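PDB 4MX6: TRAP-type C4-dicarboxylate:H+ symport system substrate-binding component DctP from Shewanella oneidensis, which binds succinate in the periplasm and probably delivers such C4-dicarboxylates to a TRAP-type membrane transporter for proton-coupled uptake. Local coordinates for residues 138-143 with 151-156; 113-118 with 129-134; 49-54 with 244-249. All coordinates share one frame; numbering follows the deposited sequence. Where two conformers were deposited one is given.

Contact 1 of 3, residues 138-143 with 151-156; sequences ALLNSM and LGYLHN
Leu140 and Tyr153 meet where the type I turn Leu139-Ser142, beside helix 134-139, lies against strand 148-158, next to a classic beta bulge in which Leu151 and Gly152 both face Val248 of the partner strand 243-251. The apolar part of the contact is a CH-pi interaction. Leu140 CD2 stands over one face of the Tyr153 ring, 4.0 Å from its centroid and 19° off the normal, and its nearest ring atom is Tyr153 CE2 at 3.8 Å. The same methyl lies 3.9 Å from Gly152 N, so one branch of the leucine fills the angle between ring and bulged backbone. Tyr153 carries its CG beside the backbone N (chi1 -70°), which brings the far end of the ring to the helix.

The polar bonds are of two kinds: one from the strand to the helix, the other inside the turn. Tyr153 OH is hydrogen-bonded to Gly136 O, which holds the hydroxyl end of the ring against the helix while Leu140 lies over its face. Within the turn, Leu139 O accepts both Ser142 N and Ser142 OG, the hydroxyl at 2.8 Å on a lone pair in the carbonyl plane. Beside the tyrosine hydroxyl, Leu139 CB sits 3.4 Å from Tyr153 OH.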
loop_
_atom_site.group_PDB
_atom_site.type_symbol
_atom_site.label_atom_id
_atom_site.label_comp_id
_atom_site.label_asym_id
_atom_site.label_seq_id
_atom_site.Cartn_x
_atom_site.Cartn_y
_atom_site.Cartn_z
ATOM N N ALA A 138 -7.991 15.915 3.587
ATOM C CA ALA A 138 -9.321 15.862 2.995
ATOM C C ALA A 138 -9.591 14.487 2.362
ATOM O O ALA A 138 -10.714 14.002 2.395
ATOM C CB ALA A 138 -9.504 16.974 1.979
ATOM N N LEU A 139 -8.562 13.861 1.807
ATOM C CA LEU A 139 -8.724 12.564 1.167
ATOM C C LEU A 139 -9.168 11.475 2.158
ATOM O O LEU A 139 -9.771 10.488 1.751
ATOM C CB LEU A 139 -7.435 12.163 0.435
ATOM C CG LEU A 139 -7.221 12.871 -0.909
ATOM C CD1 LEU A 139 -5.818 12.718 -1.407
ATOM C CD2 LEU A 139 -8.177 12.340 -1.963
ATOM N N LEU A 140 -8.902 11.663 3.448
ATOM C CA LEU A 140 -9.359 10.694 4.450
ATOM C C LEU A 140 -10.886 10.613 4.492
ATOM O O LEU A 140 -11.446 9.597 4.934
ATOM C CB LEU A 140 -8.824 11.030 5.845
ATOM C CG LEU A 140 -7.323 10.813 6.038
ATOM C CD1 LEU A 140 -6.824 11.457 7.313
ATOM C CD2 LEU A 140 -6.997 9.328 6.039
ATOM N N ASN A 141 -11.552 11.683 4.053
ATOM C CA ASN A 141 -13.012 11.736 4.070
ATOM C C ASN A 141 -13.631 11.531 2.693
ATOM O O ASN A 141 -14.831 11.720 2.530
ATOM C CB ASN A 141 -13.489 13.071 4.653
ATOM C CG ASN A 141 -13.054 13.259 6.085
ATOM O OD1 ASN A 141 -12.960 12.293 6.842
ATOM N ND2 ASN A 141 -12.785 14.501 6.470
ATOM N N SER A 142 -12.830 11.110 1.720
ATOM C CA SER A 142 -13.276 11.027 0.336
ATOM C C SER A 142 -14.330 9.956 0.078
ATOM O O SER A 142 -14.972 9.970 -0.976
ATOM C CB SER A 142 -12.074 10.815 -0.592
ATOM O OG SER A 142 -11.390 9.599 -0.325
ATOM N N MET A 143 -14.517 9.036 1.026
ATOM C CA MET A 143 -15.462 7.936 0.848
ATOM C C MET A 143 -16.552 7.921 1.922
ATOM O O MET A 143 -17.318 6.964 2.028
ATOM C CB MET A 143 -14.695 6.606 0.860
ATOM C CG MET A 143 -13.700 6.481 -0.276
ATOM S SD MET A 143 -12.569 5.093 -0.112
ATOM C CE MET A 143 -11.494 5.717 1.178
ATOM N N LEU A 151 -9.427 6.825 8.863
ATOM C CA LEU A 151 -8.923 7.092 10.203
ATOM C C LEU A 151 -7.463 7.521 10.250
ATOM O O LEU A 151 -7.057 8.181 11.195
ATOM C CB LEU A 151 -9.154 5.863 11.089
ATOM C CG LEU A 151 -10.634 5.557 11.317
ATOM C CD1 LEU A 151 -10.792 4.279 12.109
ATOM C CD2 LEU A 151 -11.302 6.723 12.037
ATOM N N GLY A 152 -6.679 7.177 9.240
ATOM C CA GLY A 152 -5.294 7.594 9.193
ATOM C C GLY A 152 -4.580 6.945 8.022
ATOM O O GLY A 152 -5.118 6.051 7.370
ATOM N N TYR A 153 -3.371 7.423 7.764
ATOM C CA TYR A 153 -2.467 6.855 6.775
ATOM C C TYR A 153 -1.419 6.018 7.504
ATOM O O TYR A 153 -0.887 6.432 8.539
ATOM C CB TYR A 153 -1.759 7.952 5.993
ATOM C CG TYR A 153 -2.648 8.733 5.051
ATOM C CD1 TYR A 153 -3.064 8.180 3.850
ATOM C CD2 TYR A 153 -3.039 10.035 5.342
ATOM C CE1 TYR A 153 -3.839 8.898 2.964
ATOM C CE2 TYR A 153 -3.836 10.756 4.463
ATOM C CZ TYR A 153 -4.234 10.179 3.279
ATOM O OH TYR A 153 -5.003 10.863 2.362
ATOM N N LEU A 154 -1.076 4.870 6.933
ATOM C CA LEU A 154 -0.023 4.013 7.457
ATOM C C LEU A 154 0.966 3.758 6.321
ATOM O O LEU A 154 0.565 3.380 5.222
ATOM C CB LEU A 154 -0.617 2.701 7.978
ATOM C CG LEU A 154 0.381 1.631 8.395
ATOM C CD1 LEU A 154 1.205 2.060 9.600
ATOM C CD2 LEU A 154 -0.349 0.327 8.699
ATOM N N HIS A 155 2.243 3.962 6.597
ATOM C CA HIS A 155 3.261 3.761 5.572
ATOM C C HIS A 155 3.645 2.310 5.345
ATOM O O HIS A 155 3.640 1.490 6.269
ATOM C CB HIS A 155 4.535 4.522 5.941
ATOM C CG HIS A 155 4.326 5.996 6.025
ATOM N ND1 HIS A 155 4.879 6.824 6.976
ATOM C CD2 HIS A 155 3.589 6.792 5.222
ATOM C CE1 HIS A 155 4.477 8.068 6.748
ATOM N NE2 HIS A 155 3.687 8.066 5.692
ATOM N N ASN A 156 4.054 2.017 4.108
ATOM C CA ASN A 156 4.881 0.850 3.841
ATOM C C ASN A 156 6.221 1.322 3.273
ATOM O O ASN A 156 7.222 1.321 3.992
ATOM C CB ASN A 156 4.181 -0.190 2.975
ATOM C CG ASN A 156 4.957 -1.490 2.927
ATOM O OD1 ASN A 156 6.198 -1.482 2.879
ATOM N ND2 ASN A 156 4.255 -2.608 2.981
#

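Contact 2 of 3, residues 113-118 with 129-134; sequences QVFDLP and RFQQGE
Phe115 and Phe130 supply most of the surface that residues 113-118 and 129-134 bury against each other, and they meet as an offset edge-to-face pair. The centroids are 5.5 Å apart and the planes stand at 75°, with the edge of Phe130 directed toward the face of Phe115. The touching edge is the CD2-CE2 side of Phe130: Phe130 CE2 lies 3.7 Å from Phe115 CZ, and Phe130 CD2 comes equally near Phe115 CE1. Phe115 CZ lies in the plane of the Phe130 ring, at its edge.

The torsions of the two rings differ. Phe130 has CG anti to the backbone N (chi1 176°), which carries the ring's CD2-CE2 edge to Phe115, whereas the Phe115 CG lies beside its own N, and only the outer end of that ring, CE1 and CZ, comes close.

In this TRAP-family member of the periplasmic binding protein superfamily (family 7 solute-binding proteins), the pair joins the irregular, helix-like turn at 113-116 to the last turns of helix 124-132. Helix 328-337 packs on Phe130 as well, through Val330, Ala334 and Ala337, so a C-terminal helix shares the same apolar cluster.

Gln131 is third, with a much smaller share. Its aliphatic Gln131 CG rests 3.8 Å from Phe115 CE1, while the extended chain carries the amide onward, its plane turned 56° from the ring. That buried amide is held at both ends, Gln131 NE2 donating to Asp245 OD2 and Gln131 OE1 bonded to His155 NE2, which should fix its flip. Val114 completes the contact more loosely, Val114 CG1 standing 4.3 Å from Phe130 CE2.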
loop_
_atom_site.group_PDB
_atom_site.type_symbol
_atom_site.label_atom_id
_atom_site.label_comp_id
_atom_site.label_asym_id
_atom_site.label_seq_id
_atom_site.Cartn_x
_atom_site.Cartn_y
_atom_site.Cartn_z
ATOM N N GLN A 113 -6.480 7.941 -6.523
ATOM C CA GLN A 113 -5.633 7.579 -7.655
ATOM C C GLN A 113 -4.354 8.402 -7.710
ATOM O O GLN A 113 -3.350 7.955 -8.262
ATOM C CB GLN A 113 -6.409 7.732 -8.971
ATOM C CG GLN A 113 -7.445 6.658 -9.155
ATOM C CD GLN A 113 -8.120 6.696 -10.505
ATOM O OE1 GLN A 113 -8.298 5.658 -11.141
ATOM N NE2 GLN A 113 -8.511 7.883 -10.954
ATOM N N VAL A 114 -4.389 9.620 -7.170
ATOM C CA VAL A 114 -3.202 10.460 -7.134
ATOM C C VAL A 114 -1.999 9.716 -6.539
ATOM O O VAL A 114 -0.876 9.873 -7.012
ATOM C CB VAL A 114 -3.473 11.789 -6.396
ATOM C CG1 VAL A 114 -3.825 11.576 -4.930
ATOM C CG2 VAL A 114 -2.272 12.728 -6.551
ATOM N N PHE A 115 -2.239 8.903 -5.517
ATOM C CA PHE A 115 -1.153 8.216 -4.844
ATOM C C PHE A 115 -0.424 7.196 -5.717
ATOM O O PHE A 115 0.707 6.830 -5.408
ATOM C CB PHE A 115 -1.666 7.539 -3.572
ATOM C CG PHE A 115 -1.879 8.483 -2.419
ATOM C CD1 PHE A 115 -0.794 9.005 -1.726
ATOM C CD2 PHE A 115 -3.165 8.816 -2.004
ATOM C CE1 PHE A 115 -0.990 9.845 -0.652
ATOM C CE2 PHE A 115 -3.363 9.659 -0.925
ATOM C CZ PHE A 115 -2.271 10.172 -0.248
ATOM N N ASP A 116 -1.074 6.716 -6.776
ATOM C CA ASP A 116 -0.499 5.702 -7.653
ATOM C C ASP A 116 0.358 6.285 -8.771
ATOM O O ASP A 116 0.998 5.540 -9.499
ATOM C CB ASP A 116 -1.616 4.887 -8.300
ATOM C CG ASP A 116 -2.219 3.852 -7.376
ATOM O OD1 ASP A 116 -1.616 3.586 -6.319
ATOM O OD2 ASP A 116 -3.288 3.295 -7.731
ATOM N N LEU A 117 0.334 7.601 -8.964
ATOM C CA LEU A 117 1.026 8.177 -10.124
ATOM C C LEU A 117 2.537 7.909 -10.058
ATOM O O LEU A 117 3.178 8.149 -9.032
ATOM C CB LEU A 117 0.739 9.673 -10.248
ATOM C CG LEU A 117 -0.715 10.027 -10.583
ATOM C CD1 LEU A 117 -0.907 11.527 -10.589
ATOM C CD2 LEU A 117 -1.149 9.442 -11.921
ATOM N N PRO A 118 3.114 7.413 -11.158
ATOM C CA PRO A 118 4.521 7.017 -11.094
ATOM C C PRO A 118 5.469 8.207 -10.964
ATOM O O PRO A 118 5.344 9.195 -11.688
ATOM C CB PRO A 118 4.728 6.269 -12.413
ATOM C CG PRO A 118 3.597 6.750 -13.316
ATOM C CD PRO A 118 2.457 6.974 -12.403
ATOM N N ARG A 129 4.428 14.467 3.884
ATOM C CA ARG A 129 4.035 15.870 3.849
ATOM C C ARG A 129 2.709 16.042 3.110
ATOM O O ARG A 129 1.823 16.784 3.553
ATOM C CB ARG A 129 5.123 16.732 3.204
ATOM C CG ARG A 129 6.247 17.119 4.145
ATOM C CD ARG A 129 7.196 18.124 3.504
ATOM N NE ARG A 129 8.366 17.469 2.924
ATOM C CZ ARG A 129 9.361 16.956 3.645
ATOM N NH1 ARG A 129 9.324 17.012 4.969
ATOM N NH2 ARG A 129 10.393 16.382 3.047
ATOM N N PHE A 130 2.564 15.363 1.978
ATOM C CA PHE A 130 1.315 15.451 1.225
ATOM C C PHE A 130 0.144 14.914 2.057
ATOM O O PHE A 130 -0.905 15.538 2.152
ATOM C CB PHE A 130 1.418 14.710 -0.099
ATOM C CG PHE A 130 0.138 14.698 -0.876
ATOM C CD1 PHE A 130 -0.302 15.827 -1.546
ATOM C CD2 PHE A 130 -0.646 13.560 -0.920
ATOM C CE1 PHE A 130 -1.492 15.801 -2.265
ATOM C CE2 PHE A 130 -1.841 13.539 -1.619
ATOM C CZ PHE A 130 -2.262 14.655 -2.299
ATOM N N GLN A 131 0.334 13.758 2.679
ATOM C CA GLN A 131 -0.709 13.159 3.508
ATOM C C GLN A 131 -1.158 14.051 4.657
ATOM O O GLN A 131 -2.337 14.077 4.994
ATOM C CB GLN A 131 -0.241 11.819 4.063
ATOM C CG GLN A 131 -0.273 10.710 3.010
ATOM C CD GLN A 131 0.460 9.455 3.447
ATOM O OE1 GLN A 131 1.173 9.437 4.457
ATOM N NE2 GLN A 131 0.310 8.397 2.672
ATOM N N GLN A 132 -0.209 14.755 5.278
ATOM C CA GLN A 132 -0.496 15.588 6.444
ATOM C C GLN A 132 -0.967 16.992 6.074
ATOM O O GLN A 132 -1.461 17.719 6.935
ATOM C CB GLN A 132 0.730 15.663 7.360
ATOM C CG GLN A 132 1.079 14.311 7.992
ATOM C CD GLN A 132 -0.095 13.704 8.743
ATOM O OE1 GLN A 132 -0.662 14.339 9.607
ATOM N NE2 GLN A 132 -0.463 12.475 8.406
ATOM N N GLY A 133 -0.811 17.370 4.810
ATOM C CA GLY A 133 -1.320 18.641 4.315
ATOM C C GLY A 133 -2.816 18.595 4.083
ATOM O O GLY A 133 -3.477 17.582 4.274
ATOM N N GLU A 134 -3.355 19.721 3.637
ATOM C CA GLU A 134 -4.790 19.873 3.543
ATOM C C GLU A 134 -5.403 18.916 2.520
ATOM O O GLU A 134 -6.469 18.329 2.776
ATOM C CB GLU A 134 -5.123 21.318 3.189
ATOM C CG GLU A 134 -6.600 21.601 3.095
ATOM C CD GLU A 134 -7.345 21.376 4.404
ATOM O OE1 GLU A 134 -6.731 21.441 5.500
ATOM O OE2 GLU A 134 -8.562 21.119 4.327
#

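Contact 3 of 3, residues 49-54 with 244-249; sequences TPKGQM and LDYMVV. With SIN (succinic acid), chain B.
With CG anti to the backbone N (chi1 176°) and a bend further out at chi3 (53°), the Lys51 chain leaves the first turn of helix 50-65 and curls over the ring of Tyr246. Lys51 CE sits over one face, 3.8 Å from the Tyr246 ring centroid, in a CH-pi contact. The chain crosses the ring from the CE2 side, where Lys51 CB lies, to the CD1-CE1 side, where the ammonium makes an off-centre cation-pi interaction, with Lys51 NZ 3.2 Å from Tyr246 CE1. Both polar ends then converge on one carboxylate of the bound succinate: Lys51 NZ donates to succinate O1 at 2.7 Å, and Tyr246 OH donates to succinate O2 at 2.6 Å, in the ring plane. A water bridges the backbone of Lys51 and the tyrosine hydroxyl, accepting from Lys51 N and donating to Tyr246 OH.

Two residues further along the strand, Met54 CE and Val248 CG2 meet tip to tip at 4.1 Å. Thr49 caps the helix, its OG1 accepting from Gly52 N at 3.0 Å.

This is one wall of the succinate pocket, to which Lys104, Arg179, Asn219 and Asn223 also contribute bonds. Second-shell groups place the first: Ala99 O accepts from Lys51 NZ, and Asn156 ND2 bonds Tyr246 OH. Lysine and tyrosine thus take one carboxylate oxygen each, and the buried positive charge on Lys51, engaged by ring, Ala99 O and ligand, probably favours a fully ionised carboxylate there.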
loop_
_atom_site.group_PDB
_atom_site.type_symbol
_atom_site.label_atom_id
_atom_site.label_comp_id
_atom_site.label_asym_id
_atom_site.label_seq_id
_atom_site.Cartn_x
_atom_site.Cartn_y
_atom_site.Cartn_z
ATOM N N THR A 49 5.741 -7.253 9.596
ATOM C CA THR A 49 5.711 -6.179 8.600
ATOM C C THR A 49 5.139 -4.931 9.273
ATOM O O THR A 49 4.565 -5.038 10.356
ATOM C CB THR A 49 4.763 -6.529 7.445
ATOM O OG1 THR A 49 3.428 -6.686 7.952
ATOM C CG2 THR A 49 5.199 -7.792 6.701
ATOM N N PRO A 50 5.244 -3.752 8.639
ATOM C CA PRO A 50 4.648 -2.572 9.288
ATOM C C PRO A 50 3.142 -2.715 9.560
ATOM O O PRO A 50 2.700 -2.386 10.672
ATOM C CB PRO A 50 4.962 -1.418 8.324
ATOM C CG PRO A 50 5.418 -2.076 7.039
ATOM C CD PRO A 50 6.040 -3.374 7.462
ATOM N N LYS A 51 2.350 -3.188 8.594
ATOM C CA LYS A 51 0.915 -3.315 8.840
ATOM C C LYS A 51 0.619 -4.447 9.819
ATOM O O LYS A 51 -0.265 -4.310 10.671
ATOM C CB LYS A 51 0.157 -3.506 7.525
ATOM C CG LYS A 51 -1.330 -3.748 7.698
ATOM C CD LYS A 51 -2.138 -3.436 6.441
ATOM C CE LYS A 51 -1.596 -4.149 5.216
ATOM N NZ LYS A 51 -2.414 -3.841 4.013
ATOM N N GLY A 52 1.342 -5.562 9.710
ATOM C CA GLY A 52 1.145 -6.651 10.653
ATOM C C GLY A 52 1.378 -6.213 12.093
ATOM O O GLY A 52 0.641 -6.598 13.023
ATOM N N GLN A 53 2.432 -5.439 12.295
ATOM C CA GLN A 53 2.785 -4.947 13.617
ATOM C C GLN A 53 1.843 -3.844 14.089
ATOM O O GLN A 53 1.511 -3.785 15.276
ATOM C CB GLN A 53 4.236 -4.472 13.642
ATOM C CG GLN A 53 5.247 -5.599 13.445
ATOM C CD GLN A 53 5.137 -6.652 14.513
ATOM O OE1 GLN A 53 5.503 -6.414 15.663
ATOM N NE2 GLN A 53 4.640 -7.823 14.138
ATOM N N MET A 54 1.412 -2.958 13.188
ATOM C CA MET A 54 0.407 -1.949 13.538
ATOM C C MET A 54 -0.852 -2.628 14.071
ATOM O O MET A 54 -1.405 -2.220 15.095
ATOM C CB MET A 54 0.095 -1.065 12.330
ATOM C CG MET A 54 -1.053 -0.094 12.542
ATOM S SD MET A 54 -2.621 -0.799 12.033
ATOM C CE MET A 54 -3.754 0.424 12.676
ATOM N N LEU A 244 3.750 2.645 -1.994
ATOM C CA LEU A 244 2.763 1.717 -1.436
ATOM C C LEU A 244 2.524 2.147 0.001
ATOM O O LEU A 244 3.366 1.943 0.868
ATOM C CB LEU A 244 3.250 0.265 -1.467
ATOM C CG LEU A 244 2.403 -0.722 -0.588
ATOM C CD1 LEU A 244 0.989 -0.852 -1.086
ATOM C CD2 LEU A 244 3.037 -2.104 -0.498
ATOM N N ASP A 245 1.380 2.785 0.227
ATOM C CA ASP A 245 0.923 3.185 1.554
ATOM C C ASP A 245 -0.521 2.730 1.722
ATOM O O ASP A 245 -1.160 2.280 0.769
ATOM C CB ASP A 245 1.013 4.715 1.744
ATOM C CG ASP A 245 2.240 5.178 2.502
ATOM O OD1 ASP A 245 3.257 4.464 2.530
ATOM O OD2 ASP A 245 2.142 6.278 3.091
ATOM N N TYR A 246 -1.026 2.856 2.943
ATOM C CA TYR A 246 -2.357 2.394 3.299
ATOM C C TYR A 246 -3.235 3.504 3.849
ATOM O O TYR A 246 -2.740 4.442 4.459
ATOM C CB TYR A 246 -2.248 1.322 4.379
ATOM C CG TYR A 246 -1.245 0.236 4.092
ATOM C CD1 TYR A 246 -1.411 -0.612 3.019
ATOM C CD2 TYR A 246 -0.138 0.062 4.907
ATOM C CE1 TYR A 246 -0.505 -1.638 2.760
ATOM C CE2 TYR A 246 0.755 -0.973 4.682
ATOM C CZ TYR A 246 0.570 -1.818 3.613
ATOM O OH TYR A 246 1.441 -2.875 3.435
ATOM N N MET A 247 -4.545 3.331 3.710
ATOM C CA MET A 247 -5.498 4.071 4.547
ATOM C C MET A 247 -6.146 3.093 5.513
ATOM O O MET A 247 -6.719 2.094 5.089
ATOM C CB MET A 247 -6.575 4.786 3.721
ATOM C CG MET A 247 -7.352 5.773 4.569
ATOM S SD MET A 247 -8.673 6.656 3.699
ATOM C CE MET A 247 -7.706 7.603 2.533
ATOM N N VAL A 248 -6.029 3.373 6.808
ATOM C CA VAL A 248 -6.730 2.609 7.832
ATOM C C VAL A 248 -8.171 3.124 7.870
ATOM O O VAL A 248 -8.402 4.326 8.033
ATOM C CB VAL A 248 -6.052 2.749 9.202
ATOM C CG1 VAL A 248 -6.782 1.918 10.244
ATOM C CG2 VAL A 248 -4.570 2.376 9.119
ATOM N N VAL A 249 -9.122 2.221 7.656
ATOM C CA VAL A 249 -10.527 2.586 7.552
ATOM C C VAL A 249 -11.423 1.702 8.401
ATOM O O VAL A 249 -11.081 0.574 8.742
ATOM C CB VAL A 249 -11.032 2.512 6.087
ATOM C CG1 VAL A 249 -10.292 3.512 5.200
ATOM C CG2 VAL A 249 -10.884 1.123 5.512
HETATM C C1 SIN B . -0.113 -4.854 1.083
HETATM O O1 SIN B . -1.190 -4.576 1.672
HETATM O O2 SIN B . 1.001 -4.453 1.480
HETATM C C2 SIN B . -0.169 -5.650 -0.196
HETATM C C3 SIN B . 0.104 -4.722 -1.379
HETATM C C4 SIN B . -0.053 -5.431 -2.699
HETATM O O3 SIN B . 0.945 -5.511 -3.471
HETATM O O4 SIN B . -1.160 -5.914 -3.023
HETATM O O HOH W 1 2.857 -4.013 5.744
#

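How the contacts relate
From the N terminus, helix 50-65 comes first, and contact 3 joins its start to strand 243-251 some 190 residues later, closing the longest loop. Contacts 2 and 1 both fall within that loop, in series without crossing: contact 2 closes a short excursion ending in helix 124-132, and contact 1 then turns the following helix 134-139 back onto strand 148-158. Contacts 1 and 3 share the two-stranded antiparallel sheet, Leu154 O and Tyr246 N pairing its strands. Contacts 1 and 2 pack together where Tyr153 CE1 meets Phe115 CZ at 3.8 Å. A side-chain bond from helix 124-132 to strand 243-251 ties contact 2 to contact 3.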